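Local coordinates for Beta/alpha-amylase (Paenibacillus polymyxa, PDB 3VOC), which hydrolyses alpha-1,4-glucosidic bonds of starch, its beta-amylase part releasing maltose from non-reducing chain ends, and is here the beta-amylase catalytic domain, at residues Lys16-Leu27 against Tyr59-Ala70. Numbering follows the deposited sequence.
Sequences KINDWGSFKKQL and YYKTYANAVKEA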
loop_
_atom_site.group_PDB
_atom_site.type_symbol
_atom_site.label_atom_id
_atom_site.label_comp_id
_atom_site.label_asym_id
_atom_site.label_seq_id
_atom_site.Cartn_x
_atom_site.Cartn_y
_atom_site.Cartn_z
ATOM N N LYS A 16 -6.588 13.103 13.690
ATOM C CA LYS A 16 -5.885 12.975 14.962
ATOM C C LYS A 16 -6.903 12.968 16.092
ATOM O O LYS A 16 -7.887 13.715 16.046
ATOM C CB LYS A 16 -4.908 14.134 15.147
ATOM C CG LYS A 16 -4.011 13.990 16.359
ATOM C CD LYS A 16 -3.234 15.277 16.580
ATOM C CE LYS A 16 -2.607 15.329 17.961
ATOM N NZ LYS A 16 -2.089 16.705 18.246
ATOM N N ILE A 17 -6.694 12.102 17.076
ATOM C CA ILE A 17 -7.619 12.007 18.191
ATOM C C ILE A 17 -7.491 13.262 19.047
ATOM O O ILE A 17 -6.426 13.534 19.583
ATOM C CB ILE A 17 -7.339 10.783 19.104
ATOM C CG1 ILE A 17 -7.247 9.475 18.294
ATOM C CG2 ILE A 17 -8.389 10.710 20.233
ATOM C CD1 ILE A 17 -8.522 9.076 17.629
ATOM N N ASN A 18 -8.580 14.007 19.170
ATOM C CA ASN A 18 -8.604 15.169 20.051
ATOM C C ASN A 18 -9.618 15.035 21.194
ATOM O O ASN A 18 -9.700 15.902 22.055
ATOM C CB ASN A 18 -8.853 16.457 19.246
ATOM C CG ASN A 18 -10.266 16.530 18.675
ATOM O OD1 ASN A 18 -10.907 15.500 18.414
ATOM N ND2 ASN A 18 -10.767 17.751 18.490
ATOM N N ASP A 19 -10.393 13.957 21.191
ATOM C CA ASP A 19 -11.308 13.655 22.281
ATOM C C ASP A 19 -11.056 12.212 22.696
ATOM O O ASP A 19 -11.625 11.282 22.117
ATOM C CB ASP A 19 -12.749 13.855 21.810
ATOM C CG ASP A 19 -13.783 13.575 22.898
ATOM O OD1 ASP A 19 -13.446 13.002 23.956
ATOM O OD2 ASP A 19 -14.958 13.911 22.661
ATOM N N TRP A 20 -10.203 12.029 23.703
ATOM C CA TRP A 20 -9.804 10.685 24.112
ATOM C C TRP A 20 -10.922 9.879 24.766
ATOM O O TRP A 20 -10.972 8.652 24.636
ATOM C CB TRP A 20 -8.576 10.742 25.023
ATOM C CG TRP A 20 -7.364 11.119 24.245
ATOM C CD1 TRP A 20 -6.787 12.357 24.164
ATOM C CD2 TRP A 20 -6.610 10.260 23.388
ATOM N NE1 TRP A 20 -5.696 12.311 23.324
ATOM C CE2 TRP A 20 -5.570 11.038 22.828
ATOM C CE3 TRP A 20 -6.708 8.899 23.040
ATOM C CZ2 TRP A 20 -4.628 10.503 21.933
ATOM C CZ3 TRP A 20 -5.778 8.364 22.147
ATOM C CH2 TRP A 20 -4.743 9.172 21.604
ATOM N N GLY A 21 -11.804 10.567 25.487
ATOM C CA GLY A 21 -12.941 9.906 26.113
ATOM C C GLY A 21 -13.843 9.273 25.076
ATOM O O GLY A 21 -14.318 8.149 25.260
ATOM N N SER A 22 -14.075 9.993 23.983
ATOM C CA SER A 22 -14.890 9.482 22.862
ATOM C C SER A 22 -14.265 8.245 22.217
ATOM O O SER A 22 -14.931 7.225 22.000
ATOM C CB SER A 22 -15.071 10.575 21.805
ATOM O OG SER A 22 -15.612 10.056 20.600
ATOM N N PHE A 23 -12.981 8.343 21.910
ATOM C CA PHE A 23 -12.258 7.243 21.285
ATOM C C PHE A 23 -12.259 6.023 22.198
ATOM O O PHE A 23 -12.462 4.901 21.727
ATOM C CB PHE A 23 -10.828 7.692 20.955
ATOM C CG PHE A 23 -10.011 6.665 20.247
ATOM C CD1 PHE A 23 -10.523 5.973 19.147
ATOM C CD2 PHE A 23 -8.706 6.394 20.669
ATOM C CE1 PHE A 23 -9.750 5.023 18.476
ATOM C CE2 PHE A 23 -7.915 5.437 19.997
ATOM C CZ PHE A 23 -8.441 4.760 18.904
ATOM N N LYS A 24 -12.069 6.240 23.504
ATOM C CA LYS A 24 -12.129 5.136 24.473
ATOM C C LYS A 24 -13.497 4.421 24.501
ATOM O O LYS A 24 -13.548 3.201 24.618
ATOM C CB LYS A 24 -11.736 5.607 25.879
ATOM C CG LYS A 24 -10.249 5.910 26.036
ATOM C CD LYS A 24 -9.926 6.327 27.450
ATOM C CE LYS A 24 -8.439 6.656 27.597
ATOM N NZ LYS A 24 -7.976 6.554 29.016
ATOM N N LYS A 25 -14.593 5.176 24.399
ATOM C CA LYS A 25 -15.940 4.591 24.283
ATOM C C LYS A 25 -16.058 3.712 23.032
ATOM O O LYS A 25 -16.640 2.614 23.072
ATOM C CB LYS A 25 -17.014 5.682 24.231
ATOM C CG LYS A 25 -17.293 6.349 25.578
ATOM C CD LYS A 25 -18.330 7.473 25.459
ATOM C CE LYS A 25 -18.148 8.441 26.607
ATOM N NZ LYS A 25 -18.975 9.684 26.501
ATOM N N GLN A 26 -15.527 4.211 21.915
ATOM C CA GLN A 26 -15.530 3.436 20.672
ATOM C C GLN A 26 -14.739 2.145 20.833
ATOM O O GLN A 26 -15.182 1.081 20.378
ATOM C CB GLN A 26 -14.954 4.233 19.510
ATOM C CG GLN A 26 -15.818 5.381 19.008
ATOM C CD GLN A 26 -15.114 6.138 17.892
ATOM O OE1 GLN A 26 -13.971 6.549 18.053
ATOM N NE2 GLN A 26 -15.771 6.284 16.749
ATOM N N LEU A 27 -13.563 2.242 21.452
ATOM C CA LEU A 27 -12.718 1.063 21.660
ATOM C C LEU A 27 -13.421 0.013 22.510
ATOM O O LEU A 27 -13.405 -1.166 22.168
ATOM C CB LEU A 27 -11.382 1.457 22.293
ATOM C CG LEU A 27 -10.453 2.339 21.450
ATOM C CD1 LEU A 27 -9.230 2.715 22.291
ATOM C CD2 LEU A 27 -10.039 1.600 20.164
ATOM N N TYR A 59 2.172 11.053 21.223
ATOM C CA TYR A 59 0.791 10.822 20.784
ATOM C C TYR A 59 0.485 9.330 20.539
ATOM O O TYR A 59 -0.585 8.834 20.910
ATOM C CB TYR A 59 0.473 11.664 19.552
ATOM C CG TYR A 59 -0.823 11.289 18.860
ATOM C CD1 TYR A 59 -2.048 11.745 19.341
ATOM C CD2 TYR A 59 -0.816 10.502 17.700
ATOM C CE1 TYR A 59 -3.247 11.410 18.698
ATOM C CE2 TYR A 59 -2.005 10.179 17.040
ATOM C CZ TYR A 59 -3.215 10.636 17.545
ATOM O OH TYR A 59 -4.394 10.313 16.904
ATOM N N TYR A 60 1.409 8.613 19.915
ATOM C CA TYR A 60 1.164 7.201 19.646
ATOM C C TYR A 60 1.308 6.311 20.869
ATOM O O TYR A 60 0.688 5.261 20.941
ATOM C CB TYR A 60 1.992 6.696 18.461
ATOM C CG TYR A 60 1.433 7.210 17.168
ATOM C CD1 TYR A 60 0.199 6.747 16.699
ATOM C CD2 TYR A 60 2.113 8.196 16.416
ATOM C CE1 TYR A 60 -0.341 7.230 15.511
ATOM C CE2 TYR A 60 1.575 8.683 15.198
ATOM C CZ TYR A 60 0.349 8.192 14.766
ATOM O OH TYR A 60 -0.223 8.637 13.594
ATOM N N LYS A 61 2.103 6.739 21.842
ATOM C CA LYS A 61 2.144 6.029 23.122
ATOM C C LYS A 61 0.789 6.201 23.822
ATOM O O LYS A 61 0.224 5.240 24.336
ATOM C CB LYS A 61 3.309 6.514 23.989
ATOM C CG LYS A 61 4.649 5.876 23.618
ATOM C CD LYS A 61 5.822 6.626 24.225
ATOM C CE LYS A 61 7.157 5.890 23.948
ATOM N NZ LYS A 61 8.351 6.825 24.059
ATOM N N THR A 62 0.239 7.413 23.784
ATOM C CA THR A 62 -1.111 7.648 24.318
ATOM C C THR A 62 -2.164 6.793 23.603
ATOM O O THR A 62 -3.035 6.183 24.242
ATOM C CB THR A 62 -1.495 9.134 24.222
ATOM O OG1 THR A 62 -0.506 9.922 24.900
ATOM C CG2 THR A 62 -2.861 9.385 24.860
ATOM N N TYR A 63 -2.102 6.802 22.273
ATOM C CA TYR A 63 -2.996 6.011 21.445
ATOM C C TYR A 63 -2.883 4.537 21.827
ATOM O O TYR A 63 -3.892 3.889 22.134
ATOM C CB TYR A 63 -2.606 6.230 19.987
ATOM C CG TYR A 63 -3.571 5.745 18.939
ATOM C CD1 TYR A 63 -4.044 6.622 17.963
ATOM C CD2 TYR A 63 -3.988 4.402 18.886
ATOM C CE1 TYR A 63 -4.912 6.183 16.958
ATOM C CE2 TYR A 63 -4.871 3.956 17.881
ATOM C CZ TYR A 63 -5.316 4.852 16.918
ATOM O OH TYR A 63 -6.163 4.434 15.900
ATOM N N ALA A 64 -1.655 4.019 21.841
ATOM C CA ALA A 64 -1.427 2.623 22.181
ATOM C C ALA A 64 -1.902 2.294 23.594
ATOM O O ALA A 64 -2.481 1.222 23.823
ATOM C CB ALA A 64 0.051 2.225 21.985
ATOM N N ASN A 65 -1.662 3.212 24.533
ATOM C CA ASN A 65 -2.165 3.058 25.910
ATOM C C ASN A 65 -3.684 2.903 25.973
ATOM O O ASN A 65 -4.185 2.061 26.708
ATOM C CB ASN A 65 -1.757 4.249 26.777
ATOM C CG ASN A 65 -0.301 4.207 27.182
ATOM O OD1 ASN A 65 0.376 3.202 26.986
ATOM N ND2 ASN A 65 0.201 5.319 27.736
ATOM N N ALA A 66 -4.409 3.734 25.220
ATOM C CA ALA A 66 -5.879 3.651 25.164
ATOM C C ALA A 66 -6.334 2.286 24.610
ATOM O O ALA A 66 -7.236 1.624 25.169
ATOM C CB ALA A 66 -6.466 4.810 24.336
ATOM N N VAL A 67 -5.687 1.856 23.532
ATOM C CA VAL A 67 -6.009 0.567 22.897
ATOM C C VAL A 67 -5.763 -0.585 23.895
ATOM O O VAL A 67 -6.630 -1.442 24.088
ATOM C CB VAL A 67 -5.253 0.379 21.546
ATOM C CG1 VAL A 67 -5.368 -1.071 21.017
ATOM C CG2 VAL A 67 -5.774 1.369 20.501
ATOM N N LYS A 68 -4.601 -0.557 24.552
ATOM C CA LYS A 68 -4.240 -1.545 25.581
ATOM C C LYS A 68 -5.240 -1.578 26.742
ATOM O O LYS A 68 -5.665 -2.646 27.175
ATOM C CB LYS A 68 -2.859 -1.209 26.148
ATOM C CG LYS A 68 -2.405 -2.168 27.232
ATOM C CD LYS A 68 -1.046 -1.771 27.765
ATOM C CE LYS A 68 -0.610 -2.762 28.820
ATOM N NZ LYS A 68 -1.267 -2.485 30.142
ATOM N N GLU A 69 -5.611 -0.397 27.231
ATOM C CA GLU A 69 -6.535 -0.263 28.360
ATOM C C GLU A 69 -7.923 -0.835 28.039
ATOM O O GLU A 69 -8.592 -1.381 28.927
ATOM C CB GLU A 69 -6.600 1.207 28.817
ATOM C CG GLU A 69 -7.678 1.522 29.869
ATOM C CD GLU A 69 -7.849 3.028 30.128
ATOM O OE1 GLU A 69 -7.981 3.808 29.161
ATOM O OE2 GLU A 69 -7.859 3.426 31.316
ATOM N N ALA A 70 -8.335 -0.749 26.771
ATOM C CA ALA A 70 -9.609 -1.336 26.331
ATOM C C ALA A 70 -9.541 -2.851 26.105
ATOM O O ALA A 70 -10.540 -3.475 25.747
ATOM C CB ALA A 70 -10.123 -0.626 25.081
#
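The six-membered ring of Trp20 is gripped on both faces. Thr62 CG2 lies over one face, 3.7 Å from the ring centroid, a CH-pi contact. CG2 of Ile17, from the loop ahead of the same helix, covers the opposite face. The far end of the indole reaches the backbone of the second helix, with Trp20 CH2 3.6 Å from Tyr63 N. Tyr59 meets Trp20 obliquely, CE1 to CZ2 at 3.6 Å. Phe23 turns its edge to the face of Tyr63, an edge-to-face pair with centroids 5.1 Å apart and planes at 62°. The two faces of the Phe23 ring take Ile17 CD1 and Leu27 CD1. Tyr59 is held at its hydroxyl. Ile17 N donates to Tyr59 OH at 2.9 Å, near the ring plane and almost straight at 176°. Chi1 of Tyr59 sets CG opposite the backbone N and carries the ring across to this loop. Lys16 runs past it in the reverse direction, its CG packed on CE1 and CZ.

At the other end, Leu27 CB meets Ala70 CB at 3.7 Å. A salt bridge lies on the more exposed side: the extended Lys24 brings NZ to Glu69 OE1 at 2.7 Å, on the syn lone pair. Asp19 N-caps the first helix through Ser22 N.

Helix 20-32, strand 37-43 and helix 58-69 follow the alternating beta/alpha order of the TIM barrel, so this is packing of successive outer helices. The two segments cross at -38°. Strand 37-43 lies under both, touched by Leu27 at Ile38 and by Tyr63 at Thr40. Tyr63 also meets the ring of Trp74 on strand 73-79, while helix 127-144 receives Lys61 on the far flank of helix 58-69.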